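Local atomic coordinates of flavin reductase domain protein (Arthrobacter sp., PDB entry 2QCK), a protein that probably binds FMN and, as a member of the flavin reductase-like family, is likely to catalyse the reduction of flavin by a nicotinamide cofactor. Residues I26-Y31 and P109-V114; Y36-T41 and S61-A66; P50-F55 and V135-E140. All blocks are in the same frame, centred on the assembly; numbering follows the deposited sequence.

Interaction 1: I26-Y31 and P109-V114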
loop_
_atom_site.group_PDB
_atom_site.type_symbol
_atom_site.label_atom_id
_atom_site.label_comp_id
_atom_site.label_asym_id
_atom_site.label_seq_id
_atom_site.Cartn_x
_atom_site.Cartn_y
_atom_site.Cartn_z
ATOM N N ILE A 26 -10.711 5.771 -0.836
ATOM C CA ILE A 26 -10.875 7.221 -0.747
ATOM C C ILE A 26 -10.878 7.678 0.711
ATOM O O ILE A 26 -11.543 7.056 1.592
ATOM C CB ILE A 26 -12.160 7.774 -1.443
ATOM C CG1 ILE A 26 -12.131 7.461 -2.947
ATOM C CG2 ILE A 26 -12.209 9.262 -1.172
ATOM C CD1 ILE A 26 -13.486 7.483 -3.665
ATOM N N ILE A 27 -10.106 8.736 0.973
ATOM C CA ILE A 27 -9.975 9.323 2.324
ATOM C C ILE A 27 -10.827 10.560 2.333
ATOM O O ILE A 27 -10.791 11.303 1.377
ATOM C CB ILE A 27 -8.517 9.719 2.634
ATOM C CG1 ILE A 27 -7.650 8.476 2.671
ATOM C CG2 ILE A 27 -8.398 10.519 3.991
ATOM C CD1 ILE A 27 -7.763 7.689 3.956
ATOM N N THR A 28 -11.571 10.763 3.414
ATOM C CA THR A 28 -12.449 11.960 3.548
ATOM C C THR A 28 -12.106 12.655 4.863
ATOM O O THR A 28 -11.671 12.011 5.805
ATOM C CB THR A 28 -13.892 11.577 3.532
ATOM O OG1 THR A 28 -14.134 10.593 4.593
ATOM C CG2 THR A 28 -14.252 11.067 2.118
ATOM N N VAL A 29 -12.196 13.987 4.897
ATOM C CA VAL A 29 -11.974 14.719 6.117
ATOM C C VAL A 29 -12.861 15.936 6.063
ATOM O O VAL A 29 -13.133 16.464 4.984
ATOM C CB VAL A 29 -10.519 15.099 6.299
ATOM C CG1 VAL A 29 -9.991 15.876 5.109
ATOM C CG2 VAL A 29 -10.314 15.853 7.620
ATOM N N ASN A 30 -13.356 16.318 7.220
ATOM C CA ASN A 30 -14.179 17.537 7.389
ATOM C C ASN A 30 -13.354 18.612 8.099
ATOM O O ASN A 30 -13.153 18.584 9.338
ATOM C CB ASN A 30 -15.417 17.149 8.199
ATOM C CG ASN A 30 -16.440 18.263 8.286
ATOM O OD1 ASN A 30 -16.166 19.429 7.982
ATOM N ND2 ASN A 30 -17.638 17.898 8.705
ATOM N N TYR A 31 -12.874 19.557 7.307
ATOM C CA TYR A 31 -12.030 20.615 7.796
ATOM C C TYR A 31 -12.891 21.810 8.174
ATOM O O TYR A 31 -13.268 22.619 7.330
ATOM C CB TYR A 31 -11.041 21.009 6.718
ATOM C CG TYR A 31 -9.949 21.950 7.137
ATOM C CD1 TYR A 31 -9.536 22.062 8.468
ATOM C CD2 TYR A 31 -9.294 22.701 6.180
ATOM C CE1 TYR A 31 -8.527 22.938 8.818
ATOM C CE2 TYR A 31 -8.282 23.546 6.506
ATOM C CZ TYR A 31 -7.889 23.676 7.818
ATOM O OH TYR A 31 -6.860 24.555 8.102
ATOM N N PRO A 109 -17.121 12.890 6.477
ATOM C CA PRO A 109 -17.924 12.622 5.288
ATOM C C PRO A 109 -17.826 11.159 4.875
ATOM O O PRO A 109 -16.725 10.626 4.630
ATOM C CB PRO A 109 -17.297 13.535 4.228
ATOM C CG PRO A 109 -16.376 14.448 4.956
ATOM C CD PRO A 109 -15.916 13.660 6.124
ATOM N N ILE A 110 -18.984 10.519 4.837
ATOM C CA ILE A 110 -19.152 9.133 4.453
ATOM C C ILE A 110 -19.783 9.023 3.049
ATOM O O ILE A 110 -20.890 9.532 2.785
ATOM C CB ILE A 110 -19.945 8.300 5.526
ATOM C CG1 ILE A 110 -19.253 8.382 6.891
ATOM C CG2 ILE A 110 -20.030 6.821 5.079
ATOM C CD1 ILE A 110 -17.873 7.699 6.947
ATOM N N LEU A 111 -19.043 8.361 2.159
ATOM C CA LEU A 111 -19.439 8.126 0.804
ATOM C C LEU A 111 -20.314 6.906 0.751
ATOM O O LEU A 111 -19.972 5.872 1.304
ATOM C CB LEU A 111 -18.222 7.864 -0.080
ATOM C CG LEU A 111 -17.073 8.863 -0.061
ATOM C CD1 LEU A 111 -15.978 8.404 -1.058
ATOM C CD2 LEU A 111 -17.601 10.257 -0.343
ATOM N N LYS A 112 -21.436 7.051 0.051
ATOM C CA LYS A 112 -22.432 5.997 -0.151
ATOM C C LYS A 112 -21.954 4.903 -1.077
ATOM O O LYS A 112 -21.106 5.133 -1.952
ATOM C CB LYS A 112 -23.671 6.612 -0.780
ATOM C CG LYS A 112 -24.288 7.749 0.021
ATOM C CD LYS A 112 -25.463 8.370 -0.734
ATOM C CE LYS A 112 -26.245 9.314 0.173
ATOM N NZ LYS A 112 -27.197 10.224 -0.552
ATOM N N ASP A 113 -22.502 3.712 -0.892
ATOM C CA ASP A 113 -22.414 2.637 -1.892
ATOM C C ASP A 113 -21.019 2.115 -2.117
ATOM O O ASP A 113 -20.707 1.696 -3.216
ATOM C CB ASP A 113 -22.971 3.097 -3.251
ATOM C CG ASP A 113 -24.455 3.410 -3.223
ATOM O OD1 ASP A 113 -25.215 2.645 -2.593
ATOM O OD2 ASP A 113 -24.844 4.419 -3.847
ATOM N N VAL A 114 -20.174 2.130 -1.098
ATOM C CA VAL A 114 -18.776 1.648 -1.228
ATOM C C VAL A 114 -18.710 0.238 -0.635
ATOM O O VAL A 114 -19.707 -0.242 -0.062
ATOM C CB VAL A 114 -17.722 2.599 -0.561
ATOM C CG1 VAL A 114 -17.701 3.964 -1.241
ATOM C CG2 VAL A 114 -17.951 2.755 0.907
#
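Thr28 and Pro109 form the polar centre of this contact: the threonine hydroxyl donates a short hydrogen bond, with OG1 2.6 Å from Pro109 O. The donor lies in the carbonyl plane and approaches at a C=O...donor angle of 153°. Thr28 OG1 sits between the backbone N and the carbonyl carbon (chi1 56°), a position that aims it at strand 109-111 and leaves the methyl CG2 to face Leu111. The packing is tight around this bond. Leu111 sends CD1 across the Ile26 side chain at about a right angle, reaching Ile26 CD1 at 3.7 Å, while the Thr28 and Leu111 side chains run past each other in opposite directions. His76 of strand 72-77 also touches Thr28 and Leu111, enclosing this side from the sheet. On the other flank of the bond, the Pro109 ring lies against the Val29-Asn30 peptide, its CD 3.8 Å from Val29 C.

The contact becomes looser toward Asn30, which is partly exposed and offers Pro109 little more than its CB, 4.1 Å from Pro109 CD. Its amide turns to the backbone instead, ND2 donating to Glu107 O. Ile110 points its CB away from strand 26-31, and beyond Leu111 the chain departs in a loop.

The axes of strands 26-31 and 109-111 lie 6.8 Å apart at 151°, and no main-chain hydrogen bond joins them. The short strand 109-111, paired instead with strand 101-103, therefore lies against the large sheet rather than extending it. Because the Thr28 hydroxyl reaches a main-chain oxygen, the linkage is uncharged and does not rely on the side chain of Pro109; the bond gives both buried polar atoms a partner, and the aliphatic groups beside it supply the remaining contact.

Interaction 2: Y36-T41 and S61-A66. With PO4 (phosphate ion), chain B.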
loop_
_atom_site.group_PDB
_atom_site.type_symbol
_atom_site.label_atom_id
_atom_site.label_comp_id
_atom_site.label_asym_id
_atom_site.label_seq_id
_atom_site.Cartn_x
_atom_site.Cartn_y
_atom_site.Cartn_z
ATOM N N TYR A 36 -13.487 17.499 2.551
ATOM C CA TYR A 36 -12.387 17.266 1.641
ATOM C C TYR A 36 -12.234 15.773 1.516
ATOM O O TYR A 36 -12.586 15.044 2.435
ATOM C CB TYR A 36 -11.103 17.817 2.211
ATOM C CG TYR A 36 -11.010 19.301 2.178
ATOM C CD1 TYR A 36 -11.651 20.061 3.118
ATOM C CD2 TYR A 36 -10.274 19.934 1.211
ATOM C CE1 TYR A 36 -11.575 21.423 3.106
ATOM C CE2 TYR A 36 -10.178 21.285 1.187
ATOM C CZ TYR A 36 -10.838 22.030 2.129
ATOM O OH TYR A 36 -10.743 23.404 2.093
ATOM N N GLY A 37 -11.666 15.309 0.404
ATOM C CA GLY A 37 -11.395 13.876 0.262
ATOM C C GLY A 37 -10.591 13.607 -0.973
ATOM O O GLY A 37 -10.521 14.438 -1.857
ATOM N N PHE A 38 -9.973 12.439 -1.050
ATOM C CA PHE A 38 -9.114 12.184 -2.179
ATOM C C PHE A 38 -8.905 10.679 -2.366
ATOM O O PHE A 38 -8.931 9.919 -1.412
ATOM C CB PHE A 38 -7.790 12.945 -1.984
ATOM C CG PHE A 38 -7.123 12.660 -0.676
ATOM C CD1 PHE A 38 -7.500 13.346 0.498
ATOM C CD2 PHE A 38 -6.170 11.672 -0.581
ATOM C CE1 PHE A 38 -6.909 13.070 1.725
ATOM C CE2 PHE A 38 -5.588 11.376 0.643
ATOM C CZ PHE A 38 -5.954 12.114 1.796
ATOM N N THR A 39 -8.757 10.261 -3.614
ATOM C CA THR A 39 -8.488 8.878 -3.964
ATOM C C THR A 39 -7.064 8.618 -3.551
ATOM O O THR A 39 -6.227 9.473 -3.715
ATOM C CB THR A 39 -8.719 8.670 -5.505
ATOM O OG1 THR A 39 -10.098 8.881 -5.763
ATOM C CG2 THR A 39 -8.342 7.253 -6.048
ATOM N N ALA A 40 -6.779 7.395 -3.106
ATOM C CA ALA A 40 -5.495 7.022 -2.579
ATOM C C ALA A 40 -5.190 5.566 -2.940
ATOM O O ALA A 40 -6.050 4.704 -2.910
ATOM C CB ALA A 40 -5.479 7.171 -1.070
ATOM N N THR A 41 -3.965 5.320 -3.346
ATOM C CA THR A 41 -3.496 3.952 -3.579
ATOM C C THR A 41 -2.502 3.444 -2.524
ATOM O O THR A 41 -1.965 2.341 -2.670
ATOM C CB THR A 41 -2.844 3.848 -4.966
ATOM O OG1 THR A 41 -1.952 4.952 -5.150
ATOM C CG2 THR A 41 -3.910 3.906 -6.080
ATOM N N SER A 61 -1.171 18.413 -1.856
ATOM C CA SER A 61 -2.552 18.048 -2.088
ATOM C C SER A 61 -3.462 19.159 -1.616
ATOM O O SER A 61 -3.206 19.787 -0.611
ATOM C CB SER A 61 -2.930 16.797 -1.294
ATOM O OG SER A 61 -4.317 16.629 -1.315
ATOM N N SER A 62 -4.555 19.372 -2.321
ATOM C CA SER A 62 -5.586 20.331 -1.890
ATOM C C SER A 62 -6.180 19.907 -0.540
ATOM O O SER A 62 -6.821 20.681 0.146
ATOM C CB SER A 62 -6.689 20.416 -2.968
ATOM O OG SER A 62 -7.276 19.146 -3.172
ATOM N N SER A 63 -5.966 18.670 -0.149
ATOM C CA SER A 63 -6.488 18.192 1.112
ATOM C C SER A 63 -5.444 18.172 2.234
ATOM O O SER A 63 -5.752 17.704 3.338
ATOM C CB SER A 63 -7.012 16.769 0.929
ATOM O OG SER A 63 -8.031 16.741 -0.049
ATOM N N TRP A 64 -4.219 18.628 1.993
ATOM C CA TRP A 64 -3.182 18.527 3.052
ATOM C C TRP A 64 -3.529 19.378 4.307
ATOM O O TRP A 64 -3.436 18.887 5.442
ATOM C CB TRP A 64 -1.778 18.850 2.505
ATOM C CG TRP A 64 -0.796 19.013 3.608
ATOM C CD1 TRP A 64 -0.249 20.182 4.066
ATOM C CD2 TRP A 64 -0.347 17.984 4.492
ATOM N NE1 TRP A 64 0.570 19.930 5.150
ATOM C CE2 TRP A 64 0.526 18.590 5.437
ATOM C CE3 TRP A 64 -0.550 16.605 4.549
ATOM C CZ2 TRP A 64 1.160 17.874 6.419
ATOM C CZ3 TRP A 64 0.075 15.900 5.554
ATOM C CH2 TRP A 64 0.922 16.536 6.472
ATOM N N PRO A 65 -3.946 20.629 4.119
ATOM C CA PRO A 65 -4.283 21.412 5.262
ATOM C C PRO A 65 -5.394 20.790 6.084
ATOM O O PRO A 65 -5.349 20.901 7.295
ATOM C CB PRO A 65 -4.705 22.755 4.658
ATOM C CG PRO A 65 -3.926 22.826 3.407
ATOM C CD PRO A 65 -4.056 21.428 2.888
ATOM N N ALA A 66 -6.371 20.143 5.443
ATOM C CA ALA A 66 -7.468 19.463 6.173
ATOM C C ALA A 66 -6.880 18.356 7.030
ATOM O O ALA A 66 -7.178 18.243 8.229
ATOM C CB ALA A 66 -8.510 18.876 5.216
HETATM P P PO4 B . 1.651 22.036 8.027
HETATM O O1 PO4 B . 1.097 21.730 9.398
HETATM O O2 PO4 B . 2.769 21.068 7.680
HETATM O O3 PO4 B . 0.471 21.906 7.104
HETATM O O4 PO4 B . 2.185 23.451 7.917
#
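Tyr36 and Phe38 project from strand 34-40 toward Ser62, Ser63 and Ala66, where the chain turns into helix 64-69. The entry begins at Ser61, whose OG accepts a capping bond from Ser63 N at 2.9 Å. Trp64 N in turn donates to Ser61 O, closing a type I turn. Ser62 is exposed, yet its carbonyl oxygen approaches the tyrosine ring obliquely, 3.6 Å from Tyr36 CE2.

Ser63 is the buried pivot. Its CB and OG both press on one corner of the Phe38 ring, OG lying 3.5 Å from Phe38 CD1. With OG anti to the carbonyl carbon and beside the backbone N (chi1 -59°), the hydroxyl is also turned to the edge of the Tyr36 ring. It passes near Gly37 O without bonding to it; that oxygen is held by Arg95 NH1.

Trp64 points the other way, away from strand 34-40, and packs on Met57, Arg59 and Arg125. Its NE1 makes a weak hydrogen bond to O3 of a phosphate ion, 2.8 Å long but bent to 128°, while phosphate O2 lies at the indole edge in the ring plane. The ion probably comes from the crystallisation liquor.

Two residues further on, Ala66 brings its methyl over a face of Tyr36 in a CH-pi contact, CB 4.3 Å from the ring centroid and 27° off its normal. The same methyl reaches Val29 and Tyr31 of the adjoining strand 22-31, so it beds on two strands at once. A serine-capped turn leading from strand 51-58 into a short helix, laid by small residues against aromatic side chains of the sheet, fits the FMN-binding split-barrel fold of the flavin reductase-like family.

Interaction 3: P50-F55 and V135-E140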
loop_
_atom_site.group_PDB
_atom_site.type_symbol
_atom_site.label_atom_id
_atom_site.label_comp_id
_atom_site.label_asym_id
_atom_site.label_seq_id
_atom_site.Cartn_x
_atom_site.Cartn_y
_atom_site.Cartn_z
ATOM N N PRO A 50 -4.160 -1.958 18.862
ATOM C CA PRO A 50 -5.363 -1.425 18.281
ATOM C C PRO A 50 -5.236 -1.464 16.754
ATOM O O PRO A 50 -4.118 -1.629 16.213
ATOM C CB PRO A 50 -5.372 0.011 18.781
ATOM C CG PRO A 50 -3.905 0.331 18.943
ATOM C CD PRO A 50 -3.388 -0.910 19.557
ATOM N N PRO A 51 -6.375 -1.359 16.072
ATOM C CA PRO A 51 -6.425 -1.312 14.645
ATOM C C PRO A 51 -5.906 -0.000 14.125
ATOM O O PRO A 51 -6.400 1.056 14.527
ATOM C CB PRO A 51 -7.917 -1.469 14.343
ATOM C CG PRO A 51 -8.629 -1.062 15.567
ATOM C CD PRO A 51 -7.721 -1.354 16.694
ATOM N N ARG A 52 -4.933 -0.082 13.225
ATOM C CA ARG A 52 -4.380 1.103 12.573
ATOM C C ARG A 52 -4.096 0.863 11.101
ATOM O O ARG A 52 -3.814 -0.238 10.691
ATOM C CB ARG A 52 -3.058 1.537 13.207
ATOM C CG ARG A 52 -2.975 1.585 14.719
ATOM C CD ARG A 52 -1.675 2.265 15.102
ATOM N NE ARG A 52 -0.955 1.593 16.182
ATOM C CZ ARG A 52 -1.176 1.794 17.473
ATOM N NH1 ARG A 52 -2.113 2.641 17.878
ATOM N NH2 ARG A 52 -0.458 1.144 18.367
ATOM N N PHE A 53 -4.122 1.940 10.324
ATOM C CA PHE A 53 -3.704 1.900 8.944
ATOM C C PHE A 53 -2.857 3.125 8.676
ATOM O O PHE A 53 -2.857 4.054 9.459
ATOM C CB PHE A 53 -4.879 1.825 7.924
ATOM C CG PHE A 53 -5.794 3.032 7.894
ATOM C CD1 PHE A 53 -6.905 3.092 8.701
ATOM C CD2 PHE A 53 -5.612 4.045 6.960
ATOM C CE1 PHE A 53 -7.767 4.162 8.651
ATOM C CE2 PHE A 53 -6.468 5.130 6.934
ATOM C CZ PHE A 53 -7.537 5.171 7.766
ATOM N N THR A 54 -2.130 3.072 7.569
ATOM C CA THR A 54 -1.273 4.163 7.123
ATOM C C THR A 54 -1.593 4.517 5.683
ATOM O O THR A 54 -2.072 3.672 4.943
ATOM C CB THR A 54 0.191 3.716 7.187
ATOM O OG1 THR A 54 0.326 2.483 6.485
ATOM C CG2 THR A 54 0.624 3.502 8.606
ATOM N N PHE A 55 -1.341 5.769 5.296
ATOM C CA PHE A 55 -1.245 6.142 3.896
ATOM C C PHE A 55 -0.235 7.284 3.743
ATOM O O PHE A 55 0.186 7.911 4.737
ATOM C CB PHE A 55 -2.635 6.530 3.344
ATOM C CG PHE A 55 -3.239 7.732 4.000
ATOM C CD1 PHE A 55 -3.904 7.617 5.210
ATOM C CD2 PHE A 55 -3.124 9.018 3.425
ATOM C CE1 PHE A 55 -4.481 8.734 5.800
ATOM C CE2 PHE A 55 -3.665 10.113 4.052
ATOM C CZ PHE A 55 -4.331 9.975 5.238
ATOM N N VAL A 135 -0.539 8.168 9.990
ATOM C CA VAL A 135 -0.888 7.003 10.819
ATOM C C VAL A 135 -2.224 7.241 11.508
ATOM O O VAL A 135 -2.405 8.258 12.154
ATOM C CB VAL A 135 0.164 6.752 11.936
ATOM C CG1 VAL A 135 -0.235 5.493 12.816
ATOM C CG2 VAL A 135 1.542 6.628 11.344
ATOM N N VAL A 136 -3.158 6.301 11.371
ATOM C CA VAL A 136 -4.549 6.511 11.807
ATOM C C VAL A 136 -4.936 5.334 12.682
ATOM O O VAL A 136 -4.667 4.203 12.305
ATOM C CB VAL A 136 -5.424 6.517 10.603
ATOM C CG1 VAL A 136 -6.820 6.861 10.965
ATOM C CG2 VAL A 136 -4.842 7.519 9.552
ATOM N N GLU A 137 -5.560 5.603 13.818
ATOM C CA GLU A 137 -6.138 4.549 14.647
ATOM C C GLU A 137 -7.652 4.496 14.408
ATOM O O GLU A 137 -8.349 5.513 14.543
ATOM C CB GLU A 137 -5.874 4.822 16.136
ATOM C CG GLU A 137 -6.410 3.676 17.035
ATOM C CD GLU A 137 -6.091 3.809 18.518
ATOM O OE1 GLU A 137 -4.997 4.276 18.868
ATOM O OE2 GLU A 137 -6.909 3.365 19.342
ATOM N N VAL A 138 -8.162 3.295 14.148
ATOM C CA VAL A 138 -9.522 3.104 13.688
ATOM C C VAL A 138 -10.417 3.063 14.916
ATOM O O VAL A 138 -10.109 2.385 15.864
ATOM C CB VAL A 138 -9.641 1.801 12.864
ATOM C CG1 VAL A 138 -11.078 1.450 12.544
ATOM C CG2 VAL A 138 -8.858 1.937 11.594
ATOM N N VAL A 139 -11.487 3.843 14.898
ATOM C CA VAL A 139 -12.428 3.900 16.023
ATOM C C VAL A 139 -13.836 3.438 15.658
ATOM O O VAL A 139 -14.671 3.185 16.552
ATOM C CB VAL A 139 -12.491 5.311 16.652
ATOM C CG1 VAL A 139 -11.153 5.657 17.278
ATOM C CG2 VAL A 139 -12.925 6.384 15.620
ATOM N N GLU A 140 -14.122 3.294 14.374
ATOM C CA GLU A 140 -15.477 2.938 13.949
ATOM C C GLU A 140 -15.409 2.409 12.533
ATOM O O GLU A 140 -14.434 2.656 11.823
ATOM C CB GLU A 140 -16.403 4.180 14.036
ATOM C CG GLU A 140 -17.897 3.907 13.872
ATOM C CD GLU A 140 -18.393 2.929 14.907
ATOM O OE1 GLU A 140 -18.686 3.395 16.040
ATOM O OE2 GLU A 140 -18.460 1.702 14.595
#
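Phe53 and Val136 form the apolar centre of an antiparallel strand pair, part of the beta-barrel characteristic of flavin reductase-like domains. Val136 CB lies over one face of the Phe53 ring, 3.9 Å from its centroid and 15° off the normal, displaced toward the rim. The ring takes this place because Phe53 CG stands between the backbone N and the carbonyl carbon (chi1 65°), folding the phenyl back across the neighbouring strand. Val138 CG2 meets the ring edge in its plane, 3.7 Å from Phe53 CD1, and Val136 CG2 touches the edge of Phe55 through CE1. With an alanine here in place of Phe53, the methine of Val136 and the methyl of Val138 would probably lose their shared aromatic partner, opening a gap beside Val75 of strand 72-77 and Phe17 of the second subunit.

Outward from the rings comes the backbone ladder. Phe53 and Val136 are a hydrogen-bonded pair, Phe53 N to Val136 O at 3.1 Å and Val136 N to Phe53 O at 3.0 Å. Val138 N adds a nearly straight bond to Pro51 O, 2.9 Å long, and the aliphatic parts of Pro51 and Val138 pack beside it.

Arg52, Thr54, Val135 and Glu137 occupy the opposite face of the strand pair, and the second subunit reaches this face too. Thr54 OG1 bonds with Asn56 of the second subunit, and Arg52 NH2 forms a salt bridge to Glu129 of that chain. Arg52 has two modelled conformers, so its long salt bridge to Glu137, with guanidinium and carboxylate planes 67° apart, remains tentative. The extended Glu137 side chain finally crosses Pro50 at about a right angle, its OE2 3.7 Å from Pro50 CB.

All three contacts are largely buried and involve the same large antiparallel sheet, but only interaction 3 joins two of its strands by a main-chain ladder. Interaction 1 lays a short accessory strand on the sheet through a side-chain-to-backbone bond and aliphatic groups, whereas interaction 2 seats a helix entry with no hydrogen bond between its segments. Interactions 1 and 2 are close neighbours, since strands 22-31 and 34-40 pair directly, and Val29 CG1 packs on Ala66 CB. Ile27 and Phe38 reach Phe55 of interaction 3, linking all three through the apolar interior. Only interaction 3 has a salt bridge between its own segments, a tentative one, and it alone meets the second subunit.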